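Local coordinates for protein piwi (Drosophila melanogaster, PDB 6KR6), which binds piRNAs and, in complex with them, governs the methylation and subsequent repression of transposable elements, at residues A[575-583]-A[779-787]; A[644-654]-A[686-694]. All coordinates share one frame; numbering follows the deposited sequence.

Contact 1 of 2, residues A[575-583]-A[779-787]; sequences LMTIGFDIA and AVCQYAKKL. With HG (mercury (II) ion), chain G; ZN (zinc ion), chain N.
V780, C781, A784 and K785, on one flank of helix 779-787, pack on strand 575-583 at T577, G579, F580 and D581, in the RNase H-like core of the Piwi domain. The two axes come within 6.2 Å and diverge by only 34°, so the helix follows the strand and touches it over less than two turns, from V780 to K785.

The packing, which buries 348 Å² in all, sets methyl groups against the strand backbone. V780 CG2 lies 3.5 Å from G579 N, and the same methyl meets T577 CG2 where the two side chains cross at about a right angle. With chi1 at -68°, CG2 lies between the backbone N and the carbonyl carbon of V780 and takes the T577 and G579 contacts, while CG1 reaches T577 O. G579 contributes backbone alone, and this permits a close approach: its CA stands 4.4 Å from that of C781. One turn on, the A784 CB rests against the F580 carbonyl carbon and D581 N, 3.5 Å from the latter. The other strand face, with M576 and F580, is covered by helix 625-640.

The metal contacts begin at C781 and continue to D581. D581, an active-site residue by similarity, chelates the zinc ion through both oxygens, OD1 and OD2, and D652 supplies a further ligand. C781 SG binds the mercury ion at 2.7 Å, and D652 is a second ligand of the same ion. K785 and D581 run side by side in the same direction but touch through carbon: K785 NZ, 6.6 Å from D581 OD2, instead forms a salt bridge with a phosphate of the bound RNA. What meets the carboxylate is the K785 aliphatic stem, whose CG lies 3.5 Å from D581 OD2.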
ATOM      1  N   LEU A 575       7.492   9.071 -26.069  1.00 81.45           N
ATOM      2  CA  LEU A 575       6.977   8.931 -24.713  1.00 67.65           C
ATOM      3  C   LEU A 575       7.970   8.155 -23.861  1.00 69.22           C
ATOM      4  O   LEU A 575       8.432   7.079 -24.257  1.00 76.26           O
ATOM      5  CB  LEU A 575       5.620   8.227 -24.716  1.00 71.37           C
ATOM      6  CG  LEU A 575       5.166   7.572 -23.408  1.00 58.37           C
ATOM      7  CD1 LEU A 575       5.021   8.589 -22.284  1.00 64.03           C
ATOM      8  CD2 LEU A 575       3.862   6.816 -23.613  1.00 72.22           C
ATOM      9  N   MET A 576       8.292   8.705 -22.698  1.00 67.33           N
ATOM     10  CA  MET A 576       9.112   8.038 -21.699  1.00 66.09           C
ATOM     11  C   MET A 576       8.256   7.786 -20.468  1.00 66.92           C
ATOM     12  O   MET A 576       7.736   8.732 -19.866  1.00 67.44           O
ATOM     13  CB  MET A 576      10.340   8.877 -21.352  1.00 62.62           C
ATOM     14  CG  MET A 576      10.985   8.547 -20.016  1.00 57.84           C
ATOM     15  SD  MET A 576      12.681   9.158 -19.980  1.00 70.43           S
ATOM     16  CE  MET A 576      12.989   9.241 -18.220  1.00 66.17           C
ATOM     17  N   THR A 577       8.095   6.518 -20.109  1.00 69.47           N
ATOM     18  CA  THR A 577       7.328   6.128 -18.936  1.00 72.82           C
ATOM     19  C   THR A 577       8.286   5.863 -17.786  1.00 68.36           C
ATOM     20  O   THR A 577       9.227   5.077 -17.929  1.00 71.66           O
ATOM     21  CB  THR A 577       6.486   4.883 -19.213  1.00 71.36           C
ATOM     22  OG1 THR A 577       5.839   5.015 -20.484  1.00 81.23           O
ATOM     23  CG2 THR A 577       5.430   4.709 -18.135  1.00 73.46           C
ATOM     24  N   ILE A 578       8.053   6.523 -16.656  1.00 62.57           N
ATOM     25  CA  ILE A 578       8.907   6.391 -15.483  1.00 69.44           C
ATOM     26  C   ILE A 578       8.116   5.734 -14.364  1.00 64.20           C
ATOM     27  O   ILE A 578       6.959   6.086 -14.110  1.00 66.37           O
ATOM     28  CB  ILE A 578       9.464   7.747 -15.014  1.00 71.05           C
ATOM     29  CG1 ILE A 578      10.074   8.525 -16.176  1.00 60.69           C
ATOM     30  CG2 ILE A 578      10.511   7.538 -13.936  1.00 68.17           C
ATOM     31  CD1 ILE A 578      10.578   9.895 -15.768  1.00 65.14           C
ATOM     32  N   GLY A 579       8.749   4.774 -13.700  1.00 65.40           N
ATOM     33  CA  GLY A 579       8.241   4.222 -12.461  1.00 70.08           C
ATOM     34  C   GLY A 579       9.261   4.430 -11.358  1.00 64.31           C
ATOM     35  O   GLY A 579      10.462   4.515 -11.614  1.00 62.42           O
ATOM     36  N   PHE A 580       8.773   4.515 -10.125  1.00 65.13           N
ATOM     37  CA  PHE A 580       9.638   4.806  -8.990  1.00 72.14           C
ATOM     38  C   PHE A 580       9.033   4.188  -7.741  1.00 70.31           C
ATOM     39  O   PHE A 580       7.828   4.316  -7.510  1.00 70.52           O
ATOM     40  CB  PHE A 580       9.813   6.321  -8.813  1.00 68.89           C
ATOM     41  CG  PHE A 580      10.583   6.709  -7.581  1.00 68.65           C
ATOM     42  CD1 PHE A 580      11.960   6.575  -7.536  1.00 74.88           C
ATOM     43  CD2 PHE A 580       9.930   7.231  -6.475  1.00 69.67           C
ATOM     44  CE1 PHE A 580      12.669   6.934  -6.406  1.00 71.28           C
ATOM     45  CE2 PHE A 580      10.636   7.594  -5.344  1.00 75.61           C
ATOM     46  CZ  PHE A 580      12.008   7.446  -5.312  1.00 82.60           C
ATOM     47  N   ASP A 581       9.859   3.509  -6.947  1.00 67.29           N
ATOM     48  CA  ASP A 581       9.385   3.027  -5.652  1.00 70.38           C
ATOM     49  C   ASP A 581      10.538   3.007  -4.658  1.00 80.81           C
ATOM     50  O   ASP A 581      11.693   3.261  -5.003  1.00 80.45           O
ATOM     51  CB  ASP A 581       8.720   1.643  -5.747  1.00 71.87           C
ATOM     52  CG  ASP A 581       7.806   1.348  -4.553  1.00 95.11           C
ATOM     53  OD1 ASP A 581       7.774   2.166  -3.609  1.00104.13           O
ATOM     54  OD2 ASP A 581       7.112   0.310  -4.549  1.00 87.83           O
ATOM     55  N   ILE A 582      10.195   2.715  -3.402  1.00 80.61           N
ATOM     56  CA  ILE A 582      11.125   2.789  -2.287  1.00 80.11           C
ATOM     57  C   ILE A 582      11.015   1.517  -1.458  1.00 80.20           C
ATOM     58  O   ILE A 582      10.003   0.814  -1.481  1.00 76.46           O
ATOM     59  CB  ILE A 582      10.871   4.035  -1.412  1.00 86.61           C
ATOM     60  CG1 ILE A 582       9.388   4.426  -1.439  1.00 96.08           C
ATOM     61  CG2 ILE A 582      11.724   5.198  -1.889  1.00 85.16           C
ATOM     62  CD1 ILE A 582       8.475   3.524  -0.627  1.00103.24           C
ATOM     63  N   ALA A 583      12.083   1.224  -0.720  1.00 80.94           N
ATOM     64  CA  ALA A 583      12.105   0.028   0.112  1.00 78.73           C
ATOM     65  C   ALA A 583      12.984   0.246   1.335  1.00 94.72           C
ATOM     66  O   ALA A 583      14.064   0.835   1.237  1.00 95.84           O
ATOM     67  CB  ALA A 583      12.604  -1.187  -0.676  1.00 77.53           C
ATOM     68  N   ALA A 779       3.979  -1.554 -15.417  1.00 71.21           N
ATOM     69  CA  ALA A 779       5.156  -2.418 -15.457  1.00 71.62           C
ATOM     70  C   ALA A 779       6.381  -1.739 -14.862  1.00 70.72           C
ATOM     71  O   ALA A 779       7.137  -2.363 -14.107  1.00 63.96           O
ATOM     72  CB  ALA A 779       5.437  -2.849 -16.892  1.00 70.19           C
ATOM     73  N   VAL A 780       6.604  -0.467 -15.198  1.00 67.09           N
ATOM     74  CA  VAL A 780       7.763   0.243 -14.663  1.00 66.05           C
ATOM     75  C   VAL A 780       7.696   0.329 -13.144  1.00 63.92           C
ATOM     76  O   VAL A 780       8.727   0.258 -12.464  1.00 62.80           O
ATOM     77  CB  VAL A 780       7.883   1.636 -15.310  1.00 71.02           C
ATOM     78  CG1 VAL A 780       8.254   1.508 -16.781  1.00 69.42           C
ATOM     79  CG2 VAL A 780       6.580   2.406 -15.160  1.00 64.08           C
ATOM     80  N   CYS A 781       6.491   0.452 -12.583  1.00 70.13           N
ATOM     81  CA  CYS A 781       6.355   0.523 -11.130  1.00 67.30           C
ATOM     82  C   CYS A 781       6.711  -0.808 -10.475  1.00 69.87           C
ATOM     83  O   CYS A 781       7.382  -0.838  -9.434  1.00 66.45           O
ATOM     84  CB  CYS A 781       4.933   0.944 -10.760  1.00 61.93           C
ATOM     85  SG  CYS A 781       4.813   2.156  -9.424  1.00 71.15           S
ATOM     86  N   GLN A 782       6.270  -1.921 -11.069  1.00 66.36           N
ATOM     87  CA  GLN A 782       6.630  -3.233 -10.542  1.00 58.95           C
ATOM     88  C   GLN A 782       8.128  -3.486 -10.683  1.00 65.01           C
ATOM     89  O   GLN A 782       8.747  -4.097  -9.804  1.00 64.14           O
ATOM     90  CB  GLN A 782       5.826  -4.320 -11.256  1.00 66.46           C
ATOM     91  CG  GLN A 782       6.022  -5.718 -10.689  1.00 74.99           C
ATOM     92  CD  GLN A 782       5.175  -5.980  -9.459  1.00 81.98           C
ATOM     93  OE1 GLN A 782       4.045  -5.504  -9.354  1.00 82.85           O
ATOM     94  NE2 GLN A 782       5.720  -6.745  -8.519  1.00 81.81           N
ATOM     95  N   TYR A 783       8.727  -3.016 -11.781  1.00 66.32           N
ATOM     96  CA  TYR A 783      10.177  -3.098 -11.936  1.00 63.16           C
ATOM     97  C   TYR A 783      10.890  -2.324 -10.837  1.00 62.03           C
ATOM     98  O   TYR A 783      11.875  -2.806 -10.264  1.00 67.45           O
ATOM     99  CB  TYR A 783      10.593  -2.567 -13.308  1.00 67.52           C
ATOM    100  CG  TYR A 783      10.286  -3.483 -14.475  1.00 67.34           C
ATOM    101  CD1 TYR A 783      10.587  -4.837 -14.422  1.00 64.86           C
ATOM    102  CD2 TYR A 783       9.701  -2.987 -15.635  1.00 64.64           C
ATOM    103  CE1 TYR A 783      10.312  -5.670 -15.489  1.00 64.77           C
ATOM    104  CE2 TYR A 783       9.419  -3.813 -16.704  1.00 63.51           C
ATOM    105  CZ  TYR A 783       9.726  -5.153 -16.625  1.00 66.00           C
ATOM    106  OH  TYR A 783       9.447  -5.976 -17.690  1.00 67.87           O
ATOM    107  N   ALA A 784      10.412  -1.113 -10.539  1.00 61.99           N
ATOM    108  CA  ALA A 784      11.023  -0.314  -9.484  1.00 65.37           C
ATOM    109  C   ALA A 784      10.897  -1.001  -8.132  1.00 65.65           C
ATOM    110  O   ALA A 784      11.854  -1.019  -7.351  1.00 67.31           O
ATOM    111  CB  ALA A 784      10.390   1.076  -9.439  1.00 63.58           C
ATOM    112  N   LYS A 785       9.726  -1.577  -7.841  1.00 68.68           N
ATOM    113  CA  LYS A 785       9.568  -2.290  -6.576  1.00 72.19           C
ATOM    114  C   LYS A 785      10.500  -3.492  -6.507  1.00 70.81           C
ATOM    115  O   LYS A 785      11.130  -3.738  -5.472  1.00 77.64           O
ATOM    116  CB  LYS A 785       8.117  -2.730  -6.374  1.00 74.69           C
ATOM    117  CG  LYS A 785       7.799  -3.090  -4.924  1.00 83.98           C
ATOM    118  CD  LYS A 785       6.494  -3.862  -4.778  1.00 97.05           C
ATOM    119  CE  LYS A 785       6.714  -5.360  -4.926  1.00 93.66           C
ATOM    120  NZ  LYS A 785       5.488  -6.130  -4.570  1.00 93.96           N
ATOM    121  N   LYS A 786      10.608  -4.246  -7.604  1.00 69.22           N
ATOM    122  CA  LYS A 786      11.500  -5.401  -7.638  1.00 68.10           C
ATOM    123  C   LYS A 786      12.942  -4.987  -7.369  1.00 69.54           C
ATOM    124  O   LYS A 786      13.629  -5.587  -6.532  1.00 76.15           O
ATOM    125  CB  LYS A 786      11.387  -6.104  -8.992  1.00 62.61           C
ATOM    126  CG  LYS A 786      12.158  -7.414  -9.096  1.00 63.58           C
ATOM    127  CD  LYS A 786      11.355  -8.575  -8.528  1.00 73.32           C
ATOM    128  CE  LYS A 786      12.138  -9.879  -8.589  1.00 72.12           C
ATOM    129  NZ  LYS A 786      13.256  -9.896  -7.607  1.00 81.18           N
ATOM    130  N   LEU A 787      13.416  -3.952  -8.066  1.00 66.43           N
ATOM    131  CA  LEU A 787      14.805  -3.531  -7.914  1.00 68.72           C
ATOM    132  C   LEU A 787      15.071  -2.980  -6.517  1.00 73.47           C
ATOM    133  O   LEU A 787      16.098  -3.299  -5.901  1.00 75.88           O
ATOM    134  CB  LEU A 787      15.155  -2.500  -8.987  1.00 66.85           C
ATOM    135  CG  LEU A 787      16.556  -1.883  -8.986  1.00 64.31           C
ATOM    136  CD1 LEU A 787      17.641  -2.947  -8.933  1.00 66.34           C
ATOM    137  CD2 LEU A 787      16.734  -1.002 -10.213  1.00 62.26           C
TER
HETATM  138 HG    HG G 905       4.766  -0.092  -7.847  0.72 71.72          HG
HETATM  139 ZN    ZN N 912       6.185   1.140  -2.922  0.79112.63          ZN

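Contact 2 of 2, residues A[644-654]-A[686-694]; sequences PSRIVFYRDGV and PQLAYIVVT. With ZN (zinc ion), chain N; HG (mercury (II) ion), chain G.
F649 and Y690 are bridge partners in two parallel strands of the RNase H-like core; both project from the same face, and with CG anti to the backbone N in each (chi1 -168° and -171°) the rings run side by side. The planes lie 13° apart but are slid, with centroids 5.1 Å apart and little overlap; F649 CD1 meets Y690 CE2 at 3.5 Å. Further along that face the R651 chain passes the Y690 hydroxyl, CG to OH 3.3 Å. Both polar ends go to E666 of helix 659-680, as a salt bridge from R651 NH1 and a hydrogen bond from Y690 OH. A leucine in place of Y690 would probably leave one E666 oxygen without its hydroxyl partner and open a gap beside F649 CD1.

Alternating backbone bonds set the register: I647, F649 and R651 each use N and O to straddle L688, Y690 and V692, as in F649 N to A689 O at 2.8 Å. On the opposite face Y650 CE1 packs on I691 CD1, and D652 binds zinc through OD1. Just past the end of strand 646-652, G653 O accepts a bond from T694 OG1 (3.1 Å), which sits above the carbonyl plane.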
ATOM      1  N   PRO A 644      12.751  13.268 -24.609  1.00 71.28           N
ATOM      2  CA  PRO A 644      11.385  12.791 -24.855  1.00 77.57           C
ATOM      3  C   PRO A 644      10.384  13.934 -24.894  1.00 73.27           C
ATOM      4  O   PRO A 644      10.527  14.944 -24.200  1.00 70.81           O
ATOM      5  CB  PRO A 644      11.117  11.854 -23.672  1.00 67.82           C
ATOM      6  CG  PRO A 644      12.003  12.355 -22.593  1.00 71.83           C
ATOM      7  CD  PRO A 644      13.232  12.889 -23.266  1.00 71.85           C
ATOM      8  N   SER A 645       9.351  13.760 -25.723  1.00 74.42           N
ATOM      9  CA  SER A 645       8.328  14.790 -25.874  1.00 77.23           C
ATOM     10  C   SER A 645       7.269  14.697 -24.781  1.00 78.38           C
ATOM     11  O   SER A 645       6.766  15.725 -24.312  1.00 75.70           O
ATOM     12  CB  SER A 645       7.676  14.685 -27.254  1.00 76.77           C
ATOM     13  OG  SER A 645       8.641  14.784 -28.288  1.00 95.55           O
ATOM     14  N   ARG A 646       6.915  13.480 -24.372  1.00 84.56           N
ATOM     15  CA  ARG A 646       5.936  13.249 -23.319  1.00 73.93           C
ATOM     16  C   ARG A 646       6.548  12.357 -22.248  1.00 71.52           C
ATOM     17  O   ARG A 646       7.387  11.500 -22.540  1.00 75.42           O
ATOM     18  CB  ARG A 646       4.658  12.594 -23.871  1.00 79.04           C
ATOM     19  CG  ARG A 646       4.283  13.030 -25.280  1.00 79.59           C
ATOM     20  CD  ARG A 646       3.177  12.153 -25.850  1.00 89.74           C
ATOM     21  NE  ARG A 646       3.104  12.231 -27.307  1.00101.44           N
ATOM     22  CZ  ARG A 646       2.273  13.022 -27.976  1.00112.14           C
ATOM     23  NH1 ARG A 646       1.431  13.809 -27.321  1.00113.55           N
ATOM     24  NH2 ARG A 646       2.281  13.023 -29.302  1.00108.01           N
ATOM     25  N   ILE A 647       6.125  12.566 -21.002  1.00 66.42           N
ATOM     26  CA  ILE A 647       6.603  11.789 -19.865  1.00 67.76           C
ATOM     27  C   ILE A 647       5.412  11.420 -18.993  1.00 71.32           C
ATOM     28  O   ILE A 647       4.638  12.297 -18.592  1.00 68.86           O
ATOM     29  CB  ILE A 647       7.655  12.557 -19.039  1.00 64.83           C
ATOM     30  CG1 ILE A 647       8.895  12.859 -19.882  1.00 65.85           C
ATOM     31  CG2 ILE A 647       8.052  11.761 -17.806  1.00 60.03           C
ATOM     32  CD1 ILE A 647      10.048  13.432 -19.082  1.00 57.33           C
ATOM     33  N   VAL A 648       5.271  10.130 -18.696  1.00 68.67           N
ATOM     34  CA  VAL A 648       4.253   9.625 -17.781  1.00 68.25           C
ATOM     35  C   VAL A 648       4.977   9.041 -16.576  1.00 67.00           C
ATOM     36  O   VAL A 648       5.660   8.013 -16.685  1.00 72.36           O
ATOM     37  CB  VAL A 648       3.344   8.583 -18.447  1.00 64.39           C
ATOM     38  CG1 VAL A 648       2.346   8.033 -17.439  1.00 68.23           C
ATOM     39  CG2 VAL A 648       2.617   9.196 -19.632  1.00 72.49           C
ATOM     40  N   PHE A 649       4.832   9.696 -15.429  1.00 63.91           N
ATOM     41  CA  PHE A 649       5.522   9.331 -14.200  1.00 65.01           C
ATOM     42  C   PHE A 649       4.543   8.599 -13.290  1.00 72.50           C
ATOM     43  O   PHE A 649       3.511   9.162 -12.909  1.00 72.64           O
ATOM     44  CB  PHE A 649       6.066  10.584 -13.513  1.00 65.73           C
ATOM     45  CG  PHE A 649       7.036  10.309 -12.396  1.00 68.31           C
ATOM     46  CD1 PHE A 649       6.592   9.885 -11.157  1.00 75.99           C
ATOM     47  CD2 PHE A 649       8.394  10.513 -12.577  1.00 72.73           C
ATOM     48  CE1 PHE A 649       7.484   9.644 -10.129  1.00 75.75           C
ATOM     49  CE2 PHE A 649       9.289  10.278 -11.548  1.00 72.75           C
ATOM     50  CZ  PHE A 649       8.832   9.843 -10.324  1.00 62.27           C
ATOM     51  N   TYR A 650       4.865   7.354 -12.942  1.00 78.34           N
ATOM     52  CA  TYR A 650       4.052   6.551 -12.033  1.00 68.27           C
ATOM     53  C   TYR A 650       4.745   6.485 -10.679  1.00 70.97           C
ATOM     54  O   TYR A 650       5.896   6.045 -10.586  1.00 75.35           O
ATOM     55  CB  TYR A 650       3.813   5.149 -12.594  1.00 54.91           C
ATOM     56  CG  TYR A 650       2.855   5.120 -13.762  1.00 59.64           C
ATOM     57  CD1 TYR A 650       1.530   5.505 -13.606  1.00 63.56           C
ATOM     58  CD2 TYR A 650       3.272   4.701 -15.017  1.00 63.87           C
ATOM     59  CE1 TYR A 650       0.648   5.479 -14.671  1.00 63.80           C
ATOM     60  CE2 TYR A 650       2.398   4.671 -16.087  1.00 65.02           C
ATOM     61  CZ  TYR A 650       1.088   5.061 -15.909  1.00 64.78           C
ATOM     62  OH  TYR A 650       0.217   5.031 -16.974  1.00 60.24           O
ATOM     63  N   ARG A 651       4.041   6.921  -9.636  1.00 70.13           N
ATOM     64  CA  ARG A 651       4.598   7.067  -8.297  1.00 75.40           C
ATOM     65  C   ARG A 651       3.921   6.090  -7.345  1.00 81.51           C
ATOM     66  O   ARG A 651       2.688   6.027  -7.287  1.00 79.70           O
ATOM     67  CB  ARG A 651       4.426   8.507  -7.804  1.00 70.34           C
ATOM     68  CG  ARG A 651       5.104   8.819  -6.483  1.00 75.80           C
ATOM     69  CD  ARG A 651       6.594   8.530  -6.532  1.00 68.41           C
ATOM     70  NE  ARG A 651       7.324   9.280  -5.513  1.00 77.01           N
ATOM     71  CZ  ARG A 651       7.384   8.940  -4.230  1.00 78.82           C
ATOM     72  NH1 ARG A 651       8.075   9.683  -3.376  1.00 75.65           N
ATOM     73  NH2 ARG A 651       6.750   7.858  -3.797  1.00 84.09           N
ATOM     74  N   ASP A 652       4.727   5.339  -6.596  1.00 83.27           N
ATOM     75  CA  ASP A 652       4.234   4.355  -5.638  1.00 85.15           C
ATOM     76  C   ASP A 652       4.289   4.974  -4.245  1.00 93.97           C
ATOM     77  O   ASP A 652       5.375   5.240  -3.720  1.00 93.07           O
ATOM     78  CB  ASP A 652       5.057   3.069  -5.715  1.00 83.77           C
ATOM     79  CG  ASP A 652       4.509   1.955  -4.832  1.00 92.49           C
ATOM     80  OD1 ASP A 652       4.548   2.089  -3.589  1.00 94.60           O
ATOM     81  OD2 ASP A 652       4.045   0.934  -5.386  1.00110.32           O
ATOM     82  N   GLY A 653       3.121   5.209  -3.652  1.00 98.38           N
ATOM     83  CA  GLY A 653       3.054   5.812  -2.335  1.00103.86           C
ATOM     84  C   GLY A 653       1.646   5.946  -1.791  1.00101.77           C
ATOM     85  O   GLY A 653       0.748   5.195  -2.185  1.00 98.58           O
ATOM     86  N   VAL A 654       1.452   6.903  -0.884  1.00101.04           N
ATOM     87  CA  VAL A 654       0.163   7.151  -0.238  1.00103.98           C
ATOM     88  C   VAL A 654      -0.378   5.885   0.419  1.00112.81           C
ATOM     89  O   VAL A 654      -0.743   5.891   1.596  1.00117.02           O
ATOM     90  CB  VAL A 654      -0.862   7.723  -1.233  1.00 91.72           C
ATOM     91  CG1 VAL A 654      -2.218   7.882  -0.565  1.00 97.23           C
ATOM     92  CG2 VAL A 654      -0.377   9.054  -1.782  1.00104.99           C
ATOM     93  N   PRO A 686       8.520  19.437 -21.372  1.00 74.72           N
ATOM     94  CA  PRO A 686       7.662  18.473 -22.068  1.00 79.40           C
ATOM     95  C   PRO A 686       6.302  18.326 -21.396  1.00 77.80           C
ATOM     96  O   PRO A 686       6.074  18.764 -20.267  1.00 84.62           O
ATOM     97  CB  PRO A 686       8.465  17.175 -21.959  1.00 75.87           C
ATOM     98  CG  PRO A 686       9.120  17.296 -20.620  1.00 76.35           C
ATOM     99  CD  PRO A 686       9.442  18.770 -20.438  1.00 75.32           C
ATOM    100  N   GLN A 687       5.394  17.682 -22.126  1.00 71.93           N
ATOM    101  CA  GLN A 687       4.113  17.292 -21.556  1.00 76.37           C
ATOM    102  C   GLN A 687       4.336  16.257 -20.462  1.00 82.62           C
ATOM    103  O   GLN A 687       4.995  15.237 -20.682  1.00 85.44           O
ATOM    104  CB  GLN A 687       3.198  16.731 -22.645  1.00 77.96           C
ATOM    105  CG  GLN A 687       2.869  17.723 -23.751  1.00 76.88           C
ATOM    106  CD  GLN A 687       1.965  17.134 -24.816  1.00 89.68           C
ATOM    107  OE1 GLN A 687       1.968  15.924 -25.049  1.00 91.90           O
ATOM    108  NE2 GLN A 687       1.180  17.986 -25.467  1.00 92.91           N
ATOM    109  N   LEU A 688       3.789  16.526 -19.278  1.00 80.92           N
ATOM    110  CA  LEU A 688       4.053  15.717 -18.095  1.00 81.20           C
ATOM    111  C   LEU A 688       2.749  15.241 -17.478  1.00 75.89           C
ATOM    112  O   LEU A 688       1.814  16.030 -17.303  1.00 79.86           O
ATOM    113  CB  LEU A 688       4.861  16.509 -17.062  1.00 70.60           C
ATOM    114  CG  LEU A 688       4.979  15.876 -15.674  1.00 70.65           C
ATOM    115  CD1 LEU A 688       5.787  14.587 -15.728  1.00 67.46           C
ATOM    116  CD2 LEU A 688       5.582  16.855 -14.680  1.00 79.47           C
ATOM    117  N   ALA A 689       2.693  13.952 -17.148  1.00 76.26           N
ATOM    118  CA  ALA A 689       1.611  13.370 -16.364  1.00 72.59           C
ATOM    119  C   ALA A 689       2.223  12.742 -15.121  1.00 67.87           C
ATOM    120  O   ALA A 689       3.096  11.875 -15.227  1.00 68.46           O
ATOM    121  CB  ALA A 689       0.833  12.326 -17.167  1.00 62.70           C
ATOM    122  N   TYR A 690       1.777  13.188 -13.950  1.00 71.83           N
ATOM    123  CA  TYR A 690       2.263  12.683 -12.671  1.00 70.23           C
ATOM    124  C   TYR A 690       1.112  11.953 -11.994  1.00 76.49           C
ATOM    125  O   TYR A 690       0.126  12.578 -11.589  1.00 80.47           O
ATOM    126  CB  TYR A 690       2.790  13.821 -11.799  1.00 62.54           C
ATOM    127  CG  TYR A 690       3.504  13.358 -10.551  1.00 65.18           C
ATOM    128  CD1 TYR A 690       2.803  13.101  -9.381  1.00 71.15           C
ATOM    129  CD2 TYR A 690       4.883  13.180 -10.541  1.00 68.48           C
ATOM    130  CE1 TYR A 690       3.452  12.679  -8.237  1.00 72.86           C
ATOM    131  CE2 TYR A 690       5.542  12.758  -9.400  1.00 72.71           C
ATOM    132  CZ  TYR A 690       4.821  12.508  -8.251  1.00 77.62           C
ATOM    133  OH  TYR A 690       5.467  12.087  -7.109  1.00 82.71           O
ATOM    134  N   ILE A 691       1.238  10.634 -11.870  1.00 73.81           N
ATOM    135  CA  ILE A 691       0.177   9.781 -11.350  1.00 72.19           C
ATOM    136  C   ILE A 691       0.700   9.041 -10.128  1.00 70.70           C
ATOM    137  O   ILE A 691       1.786   8.451 -10.171  1.00 68.08           O
ATOM    138  CB  ILE A 691      -0.322   8.789 -12.414  1.00 72.07           C
ATOM    139  CG1 ILE A 691      -0.663   9.529 -13.707  1.00 73.86           C
ATOM    140  CG2 ILE A 691      -1.531   8.025 -11.909  1.00 73.56           C
ATOM    141  CD1 ILE A 691      -1.031   8.609 -14.838  1.00 65.66           C
ATOM    142  N   VAL A 692      -0.074   9.067  -9.048  1.00 77.91           N
ATOM    143  CA  VAL A 692       0.253   8.345  -7.825  1.00 79.22           C
ATOM    144  C   VAL A 692      -0.521   7.034  -7.834  1.00 82.58           C
ATOM    145  O   VAL A 692      -1.755   7.032  -7.919  1.00 80.21           O
ATOM    146  CB  VAL A 692      -0.076   9.174  -6.575  1.00 73.47           C
ATOM    147  CG1 VAL A 692       0.330   8.419  -5.324  1.00 73.18           C
ATOM    148  CG2 VAL A 692       0.620  10.525  -6.640  1.00 83.59           C
ATOM    149  N   VAL A 693       0.201   5.920  -7.744  1.00 78.65           N
ATOM    150  CA  VAL A 693      -0.380   4.586  -7.844  1.00 74.31           C
ATOM    151  C   VAL A 693      -0.526   4.016  -6.440  1.00 75.87           C
ATOM    152  O   VAL A 693       0.467   3.853  -5.721  1.00 78.72           O
ATOM    153  CB  VAL A 693       0.481   3.672  -8.729  1.00 72.86           C
ATOM    154  CG1 VAL A 693       0.034   2.229  -8.589  1.00 85.24           C
ATOM    155  CG2 VAL A 693       0.405   4.121 -10.179  1.00 65.49           C
ATOM    156  N   THR A 694      -1.763   3.700  -6.053  1.00 78.47           N
ATOM    157  CA  THR A 694      -2.070   3.209  -4.715  1.00 80.87           C
ATOM    158  C   THR A 694      -2.928   1.956  -4.809  1.00 76.27           C
ATOM    159  O   THR A 694      -3.959   1.956  -5.489  1.00 76.47           O
ATOM    160  CB  THR A 694      -2.801   4.276  -3.888  1.00 77.34           C
ATOM    161  OG1 THR A 694      -1.946   5.411  -3.697  1.00 85.82           O
ATOM    162  CG2 THR A 694      -3.203   3.720  -2.530  1.00 86.86           C
TER
HETATM  163 ZN    ZN N 912       6.185   1.140  -2.922  0.79112.63          ZN
HETATM  164 HG    HG G 905       4.766  -0.092  -7.847  0.72 71.72          HG

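Overall arrangement
Both contacts involve neighbouring strands of one sheet: 575-584, on which the helix of contact 1 packs, lies beside 646-652 of contact 2, joined by probable hydrogen bonds such as I578 O to Y650 N at 2.7 Å. Contact 1 is buried and small, a helix laid on a strand by side-chain packing. Contact 2 buries 912 Å² and is held mainly by backbone bonds between strands, with partly exposed ends. The T577 side chain touches Y650, so helix 779-795 covers the face that also bears D652, whereas F580 meets R651 on the other. D581 and D652, one from each contact, converge on the zinc ion, while C781 and D652 share the mercury.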